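Local structure of pilin (Clostridioides difficile, 6T8S) at residues A14-D22 against P61-Y70; I104-V113 against V128-V136. The protein is the major type IV pilin PilA1, the subunit that probably polymerises into the thin surface pili of this bacterium. One frame throughout, in Å; residues are numbered along the deposited sequence. Where two conformers were deposited one is given.

Interaction 1 of 2, residues A14-D22 against P61-Y70; sequences AKVASVESD and PDKADIGGKY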
# COMPACT_ATOMS: atom_id res chain seq x y z
N ALA A 14 -5.38 14.07 6.93
CA ALA A 14 -5.54 13.01 7.96
C ALA A 14 -5.83 11.66 7.28
O ALA A 14 -5.32 10.64 7.76
CB ALA A 14 -6.62 13.41 8.94
N LYS A 15 -6.55 11.64 6.16
CA LYS A 15 -6.78 10.36 5.41
C LYS A 15 -5.43 9.79 4.95
O LYS A 15 -5.22 8.57 5.05
CB LYS A 15 -7.70 10.60 4.22
CG LYS A 15 -9.14 10.88 4.61
CD LYS A 15 -10.03 11.13 3.43
CE LYS A 15 -11.50 11.02 3.80
NZ LYS A 15 -12.35 11.51 2.70
N VAL A 16 -4.56 10.65 4.42
CA VAL A 16 -3.18 10.26 4.02
C VAL A 16 -2.43 9.72 5.25
O VAL A 16 -1.79 8.66 5.15
CB VAL A 16 -2.46 11.43 3.34
CG1 VAL A 16 -0.95 11.27 3.32
CG2 VAL A 16 -3.00 11.63 1.93
N ALA A 17 -2.50 10.41 6.39
CA ALA A 17 -1.79 9.97 7.62
C ALA A 17 -2.30 8.58 8.03
O ALA A 17 -1.50 7.76 8.48
CB ALA A 17 -1.96 10.98 8.73
N SER A 18 -3.61 8.32 7.92
CA SER A 18 -4.23 7.02 8.23
C SER A 18 -3.62 5.89 7.38
O SER A 18 -3.31 4.82 7.92
CB SER A 18 -5.72 7.10 8.10
OG SER A 18 -6.31 5.89 8.51
N VAL A 19 -3.42 6.13 6.09
CA VAL A 19 -2.76 5.14 5.20
C VAL A 19 -1.31 4.92 5.66
O VAL A 19 -0.86 3.76 5.72
CB VAL A 19 -2.83 5.59 3.73
CG1 VAL A 19 -2.01 4.67 2.84
CG2 VAL A 19 -4.28 5.66 3.28
N GLU A 20 -0.61 5.99 6.03
CA GLU A 20 0.79 5.89 6.53
C GLU A 20 0.82 5.01 7.79
O GLU A 20 1.76 4.20 7.91
CB GLU A 20 1.34 7.27 6.87
CG GLU A 20 1.51 8.18 5.68
CD GLU A 20 1.91 9.59 6.04
OE1 GLU A 20 2.27 9.83 7.22
OE2 GLU A 20 1.91 10.44 5.13
N SER A 21 -0.14 5.17 8.70
CA SER A 21 -0.21 4.36 9.96
C SER A 21 -0.46 2.89 9.62
O SER A 21 0.22 1.99 10.16
CB SER A 21 -1.24 4.90 10.90
OG SER A 21 -1.28 4.14 12.11
N ASP A 22 -1.40 2.63 8.71
CA ASP A 22 -1.68 1.25 8.22
C ASP A 22 -0.40 0.68 7.58
O ASP A 22 -0.08 -0.48 7.88
CB ASP A 22 -2.86 1.24 7.24
CG ASP A 22 -4.20 1.53 7.89
OD1 ASP A 22 -4.29 1.49 9.15
OD2 ASP A 22 -5.17 1.79 7.12
N PRO A 61 -6.02 -4.14 9.21
CA PRO A 61 -6.55 -3.07 8.35
C PRO A 61 -7.29 -3.72 7.18
O PRO A 61 -6.85 -4.75 6.70
CB PRO A 61 -5.30 -2.31 7.89
CG PRO A 61 -4.28 -2.61 8.96
CD PRO A 61 -4.57 -4.03 9.38
N ASP A 62 -8.40 -3.11 6.76
CA ASP A 62 -9.32 -3.65 5.72
C ASP A 62 -9.29 -2.73 4.49
O ASP A 62 -8.89 -3.19 3.40
CB ASP A 62 -10.73 -3.79 6.31
CG ASP A 62 -11.78 -4.26 5.31
OD1 ASP A 62 -11.45 -5.12 4.48
OD2 ASP A 62 -12.91 -3.75 5.38
N LYS A 63 -9.68 -1.47 4.68
CA LYS A 63 -9.75 -0.47 3.58
C LYS A 63 -8.93 0.76 3.97
O LYS A 63 -8.88 1.10 5.18
CB LYS A 63 -11.19 -0.01 3.33
CG LYS A 63 -12.12 -1.06 2.74
CD LYS A 63 -13.56 -0.58 2.63
CE LYS A 63 -13.75 0.64 1.74
NZ LYS A 63 -13.54 0.32 0.31
N ALA A 64 -8.32 1.39 2.98
CA ALA A 64 -7.58 2.66 3.15
C ALA A 64 -8.58 3.81 3.28
O ALA A 64 -9.62 3.78 2.61
CB ALA A 64 -6.63 2.84 1.99
N ASP A 65 -8.25 4.83 4.07
CA ASP A 65 -9.11 6.04 4.22
C ASP A 65 -9.15 6.86 2.92
O ASP A 65 -10.07 7.68 2.78
CB ASP A 65 -8.66 6.87 5.42
CG ASP A 65 -9.19 6.37 6.75
OD1 ASP A 65 -9.86 5.32 6.77
OD2 ASP A 65 -8.99 7.07 7.75
N ILE A 66 -8.22 6.63 1.99
CA ILE A 66 -8.19 7.32 0.66
C ILE A 66 -9.00 6.50 -0.37
O ILE A 66 -9.08 6.94 -1.53
CB ILE A 66 -6.75 7.56 0.18
CG1 ILE A 66 -5.96 6.25 0.05
CG2 ILE A 66 -6.05 8.57 1.09
CD1 ILE A 66 -4.54 6.41 -0.45
N GLY A 67 -9.60 5.39 0.05
CA GLY A 67 -10.35 4.45 -0.81
C GLY A 67 -9.56 3.19 -1.08
O GLY A 67 -8.31 3.27 -1.14
N GLY A 68 -10.24 2.05 -1.24
CA GLY A 68 -9.62 0.82 -1.78
C GLY A 68 -9.29 -0.20 -0.71
O GLY A 68 -8.82 0.17 0.39
N LYS A 69 -9.53 -1.48 -1.01
CA LYS A 69 -9.17 -2.60 -0.10
C LYS A 69 -7.67 -2.85 -0.19
O LYS A 69 -7.07 -2.66 -1.26
CB LYS A 69 -9.92 -3.87 -0.49
CG LYS A 69 -11.38 -3.92 -0.06
CD LYS A 69 -12.09 -5.17 -0.52
CE LYS A 69 -13.59 -5.02 -0.55
NZ LYS A 69 -14.25 -6.32 -0.81
N TYR A 70 -7.07 -3.31 0.91
CA TYR A 70 -5.64 -3.67 0.95
C TYR A 70 -5.47 -5.12 0.47
O TYR A 70 -6.35 -5.96 0.76
CB TYR A 70 -5.08 -3.54 2.37
CG TYR A 70 -4.99 -2.14 2.93
CD1 TYR A 70 -4.19 -1.18 2.33
CD2 TYR A 70 -5.65 -1.79 4.10
CE1 TYR A 70 -4.08 0.10 2.86
CE2 TYR A 70 -5.54 -0.52 4.65
CZ TYR A 70 -4.74 0.43 4.03
OH TYR A 70 -4.61 1.69 4.55
O HOH W 1 -6.37 4.23 6.25
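The long N-terminal helix of the pilin, here V19 and D22, meets the loop before strand 70-75 and the first residue of that strand, here I66 and Y70. Y70 reaches across from the start of that strand and its OH donates to D22 OD2 at 2.6 Å, meeting the lone pair of OD2 that points away from OD1. The carboxylate oxygen sits at the edge of the ring, near its plane, while the carboxylate plane stands 85° from the ring plane. The D22 side chain also slides past P61, running the opposite way, with D22 CG 4.0 Å from P61 CB.

In type IV pilins such a helix packs its inner side against an antiparallel sheet, and in this chain the loop shares that side: V19 and A64 both also touch I83 of strand 78-83. V19 CG2, anti to the carbonyl carbon, lies 3.7 Å from I66 CG1; the two side chains cross at about a right angle. A64 CB meets the same V19 methyl at 3.9 Å.

A type I turn from A64 to G67 carries D65 to the helix surface. S18 OG lies 3.0 Å from D65 OD2, at best a weak hydrogen bond, since the hydroxyl could instead turn to a water. That water ties the polar groups together: it donates to D22 OD2, accepts from D65 N at 2.9 Å and is bonded to S18 OG. D22 OD2 is thus gripped by two donors, which probably stabilises its negative charge. Farther along, the extended K15 chain lays CD 3.5 Å from D65 O.

Interaction 2 of 2, residues I104-V113 against V128-V136; sequences IGENKIYTSV and VDNKVLYIV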
# COMPACT_ATOMS: atom_id res chain seq x y z
N ILE A 104 6.85 9.23 3.27
CA ILE A 104 7.34 7.87 2.95
C ILE A 104 8.66 7.96 2.16
O ILE A 104 9.48 7.03 2.30
CB ILE A 104 6.22 7.08 2.22
CG1 ILE A 104 5.11 6.74 3.22
CG2 ILE A 104 6.75 5.84 1.51
CD1 ILE A 104 3.90 6.09 2.60
N GLY A 105 8.82 9.00 1.34
CA GLY A 105 10.03 9.23 0.52
C GLY A 105 9.95 8.52 -0.82
O GLY A 105 8.88 8.00 -1.16
N GLU A 106 11.06 8.53 -1.56
CA GLU A 106 11.10 8.12 -2.98
C GLU A 106 11.17 6.59 -3.15
O GLU A 106 11.50 5.86 -2.19
CB GLU A 106 12.31 8.75 -3.68
CG GLU A 106 13.63 8.14 -3.25
CD GLU A 106 14.80 8.42 -4.19
OE1 GLU A 106 14.58 9.10 -5.22
OE2 GLU A 106 15.93 8.02 -3.84
N ASN A 107 10.90 6.14 -4.38
CA ASN A 107 11.09 4.74 -4.85
C ASN A 107 10.20 3.77 -4.06
O ASN A 107 10.56 2.59 -3.96
CB ASN A 107 12.55 4.32 -4.76
CG ASN A 107 13.44 5.10 -5.69
OD1 ASN A 107 12.98 5.62 -6.71
ND2 ASN A 107 14.72 5.20 -5.35
N LYS A 108 9.03 4.22 -3.58
CA LYS A 108 8.10 3.33 -2.85
C LYS A 108 6.70 3.37 -3.45
O LYS A 108 6.08 2.30 -3.46
CB LYS A 108 8.11 3.69 -1.36
CG LYS A 108 9.46 3.46 -0.68
CD LYS A 108 9.36 2.91 0.71
CE LYS A 108 10.69 2.79 1.43
NZ LYS A 108 11.53 1.71 0.85
N ILE A 109 6.19 4.53 -3.87
CA ILE A 109 4.76 4.71 -4.25
C ILE A 109 4.64 4.75 -5.77
O ILE A 109 5.26 5.63 -6.41
CB ILE A 109 4.14 5.96 -3.59
CG1 ILE A 109 4.46 6.03 -2.09
CG2 ILE A 109 2.64 5.99 -3.86
CD1 ILE A 109 4.25 7.39 -1.50
N TYR A 110 3.83 3.85 -6.34
CA TYR A 110 3.68 3.66 -7.80
C TYR A 110 2.20 3.62 -8.17
O TYR A 110 1.37 3.13 -7.37
CB TYR A 110 4.47 2.40 -8.23
CG TYR A 110 5.96 2.53 -8.05
CD1 TYR A 110 6.77 3.05 -9.05
CD2 TYR A 110 6.57 2.22 -6.84
CE1 TYR A 110 8.14 3.20 -8.88
CE2 TYR A 110 7.93 2.39 -6.64
CZ TYR A 110 8.73 2.87 -7.66
OH TYR A 110 10.08 3.06 -7.49
N THR A 111 1.86 4.15 -9.35
CA THR A 111 0.48 4.19 -9.91
C THR A 111 0.24 3.00 -10.85
O THR A 111 -0.92 2.81 -11.26
CB THR A 111 0.22 5.54 -10.58
OG1 THR A 111 1.19 5.76 -11.60
CG2 THR A 111 0.27 6.68 -9.59
N SER A 112 1.27 2.22 -11.20
CA SER A 112 1.12 0.99 -12.02
C SER A 112 2.22 -0.03 -11.69
O SER A 112 3.32 0.38 -11.25
CB SER A 112 1.13 1.31 -13.50
OG SER A 112 2.42 1.73 -13.91
N VAL A 113 1.93 -1.30 -11.92
CA VAL A 113 2.90 -2.42 -11.84
C VAL A 113 2.52 -3.43 -12.92
O VAL A 113 1.34 -3.46 -13.33
CB VAL A 113 2.90 -3.10 -10.45
CG1 VAL A 113 3.31 -2.13 -9.35
CG2 VAL A 113 1.55 -3.73 -10.13
N VAL A 128 -4.85 11.41 -8.44
CA VAL A 128 -5.31 10.02 -8.70
C VAL A 128 -6.83 10.00 -8.53
O VAL A 128 -7.32 10.39 -7.46
CB VAL A 128 -4.62 8.98 -7.80
CG1 VAL A 128 -5.08 7.58 -8.15
CG2 VAL A 128 -3.10 9.07 -7.88
N ASP A 129 -7.54 9.58 -9.58
CA ASP A 129 -9.03 9.55 -9.58
C ASP A 129 -9.50 8.10 -9.65
O ASP A 129 -9.64 7.57 -10.78
CB ASP A 129 -9.61 10.39 -10.72
CG ASP A 129 -11.13 10.36 -10.76
OD1 ASP A 129 -11.74 9.86 -9.80
OD2 ASP A 129 -11.68 10.80 -11.79
N ASN A 130 -9.70 7.46 -8.50
CA ASN A 130 -10.25 6.09 -8.38
C ASN A 130 -9.35 5.08 -9.13
O ASN A 130 -9.88 4.32 -9.99
CB ASN A 130 -11.69 6.01 -8.90
CG ASN A 130 -12.41 4.77 -8.43
OD1 ASN A 130 -12.14 4.26 -7.35
ND2 ASN A 130 -13.33 4.27 -9.24
N LYS A 131 -8.06 5.03 -8.79
CA LYS A 131 -7.10 4.08 -9.39
C LYS A 131 -6.39 3.28 -8.28
O LYS A 131 -6.14 3.83 -7.19
CB LYS A 131 -6.08 4.81 -10.27
CG LYS A 131 -6.66 5.66 -11.39
CD LYS A 131 -7.43 4.86 -12.43
CE LYS A 131 -8.01 5.74 -13.52
NZ LYS A 131 -8.89 4.96 -14.43
N VAL A 132 -6.04 2.04 -8.58
CA VAL A 132 -5.24 1.18 -7.66
C VAL A 132 -3.86 1.82 -7.49
O VAL A 132 -3.28 2.29 -8.48
CB VAL A 132 -5.17 -0.27 -8.16
CG1 VAL A 132 -4.31 -1.11 -7.22
CG2 VAL A 132 -6.56 -0.87 -8.31
N LEU A 133 -3.38 1.85 -6.25
CA LEU A 133 -2.07 2.42 -5.85
C LEU A 133 -1.23 1.30 -5.23
O LEU A 133 -1.81 0.35 -4.69
CB LEU A 133 -2.31 3.56 -4.85
CG LEU A 133 -1.10 4.45 -4.55
CD1 LEU A 133 -0.79 5.38 -5.70
CD2 LEU A 133 -1.30 5.25 -3.27
N TYR A 134 0.09 1.43 -5.31
CA TYR A 134 1.06 0.42 -4.86
C TYR A 134 2.13 1.10 -3.99
O TYR A 134 2.68 2.12 -4.41
CB TYR A 134 1.68 -0.25 -6.08
CG TYR A 134 0.67 -0.93 -6.97
CD1 TYR A 134 0.22 -2.21 -6.71
CD2 TYR A 134 0.12 -0.25 -8.05
CE1 TYR A 134 -0.70 -2.84 -7.53
CE2 TYR A 134 -0.82 -0.86 -8.87
CZ TYR A 134 -1.22 -2.15 -8.62
OH TYR A 134 -2.15 -2.75 -9.43
N ILE A 135 2.41 0.53 -2.81
CA ILE A 135 3.51 1.02 -1.93
C ILE A 135 4.43 -0.15 -1.58
O ILE A 135 3.99 -1.12 -0.94
CB ILE A 135 3.01 1.75 -0.67
CG1 ILE A 135 1.89 2.76 -0.97
CG2 ILE A 135 4.19 2.42 0.02
CD1 ILE A 135 1.36 3.49 0.25
N VAL A 136 5.71 -0.04 -1.95
CA VAL A 136 6.72 -1.08 -1.62
C VAL A 136 6.83 -1.17 -0.09
O VAL A 136 7.06 -0.11 0.55
CB VAL A 136 8.08 -0.76 -2.25
CG1 VAL A 136 9.14 -1.75 -1.80
CG2 VAL A 136 7.98 -0.74 -3.77
O HOH W 2 -3.94 1.48 -10.93
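I109 and I135 lie side by side on one face of the sheet, pointing the same way, with I109 CG1 4.2 Å from I135 CG2. They form a non-hydrogen-bonded pair where the short strand 109-110 runs antiparallel to strand 128-138 of the pilin sheet. L133 adds CD1 at 3.9 Å from I109 CG2, and I104, at the end of helix 94-104, brings its CD1 to that of I135. Y23 of the long N-terminal helix also touches I135 on this side.

The opposite face holds Y110 and Y134, the hydrogen-bonded pair. V113 approaches the Y134 ring from the opposite direction: its CG2, set between backbone N and carbonyl carbon (chi1 -62° places CG1 beside N), stands 3.7 Å from the ring centroid and 20° off the normal, a CH-pi contact displaced toward the rim. Y110 O lies in the plane of the same ring, at its edge.

Along the backbones, Y110 N donates to Y134 O at 2.8 Å and Y134 N returns a bond to Y110 O, bent to 145° at the hydrogen. V136 N reaches K108 O, and I135 CA makes a CA-H...O contact with that same oxygen. Past the paired residues a water spans the two backbones: it donates to V132 O at 2.7 Å and, weakly, to T111 O at 3.3 Å.

Both contacts are partly buried, and both border strands 78-83 and 90-92. Interaction 1 joins the long helix to a loop, mostly through side chains, with an apolar strip bordered by carboxylates and a bridging water; interaction 2 joins two strands of one sheet, and its cross-segment hydrogen bonds run between backbone atoms. Their centres lie 13 Å apart and they do not touch, yet they share neighbours: V19 and I135 both rest on I83, I66 and L133 both on V90 and L92. Helix 9-37 serves both, supplying one side of interaction 1 and, through Y23, a partner for residues of interaction 2.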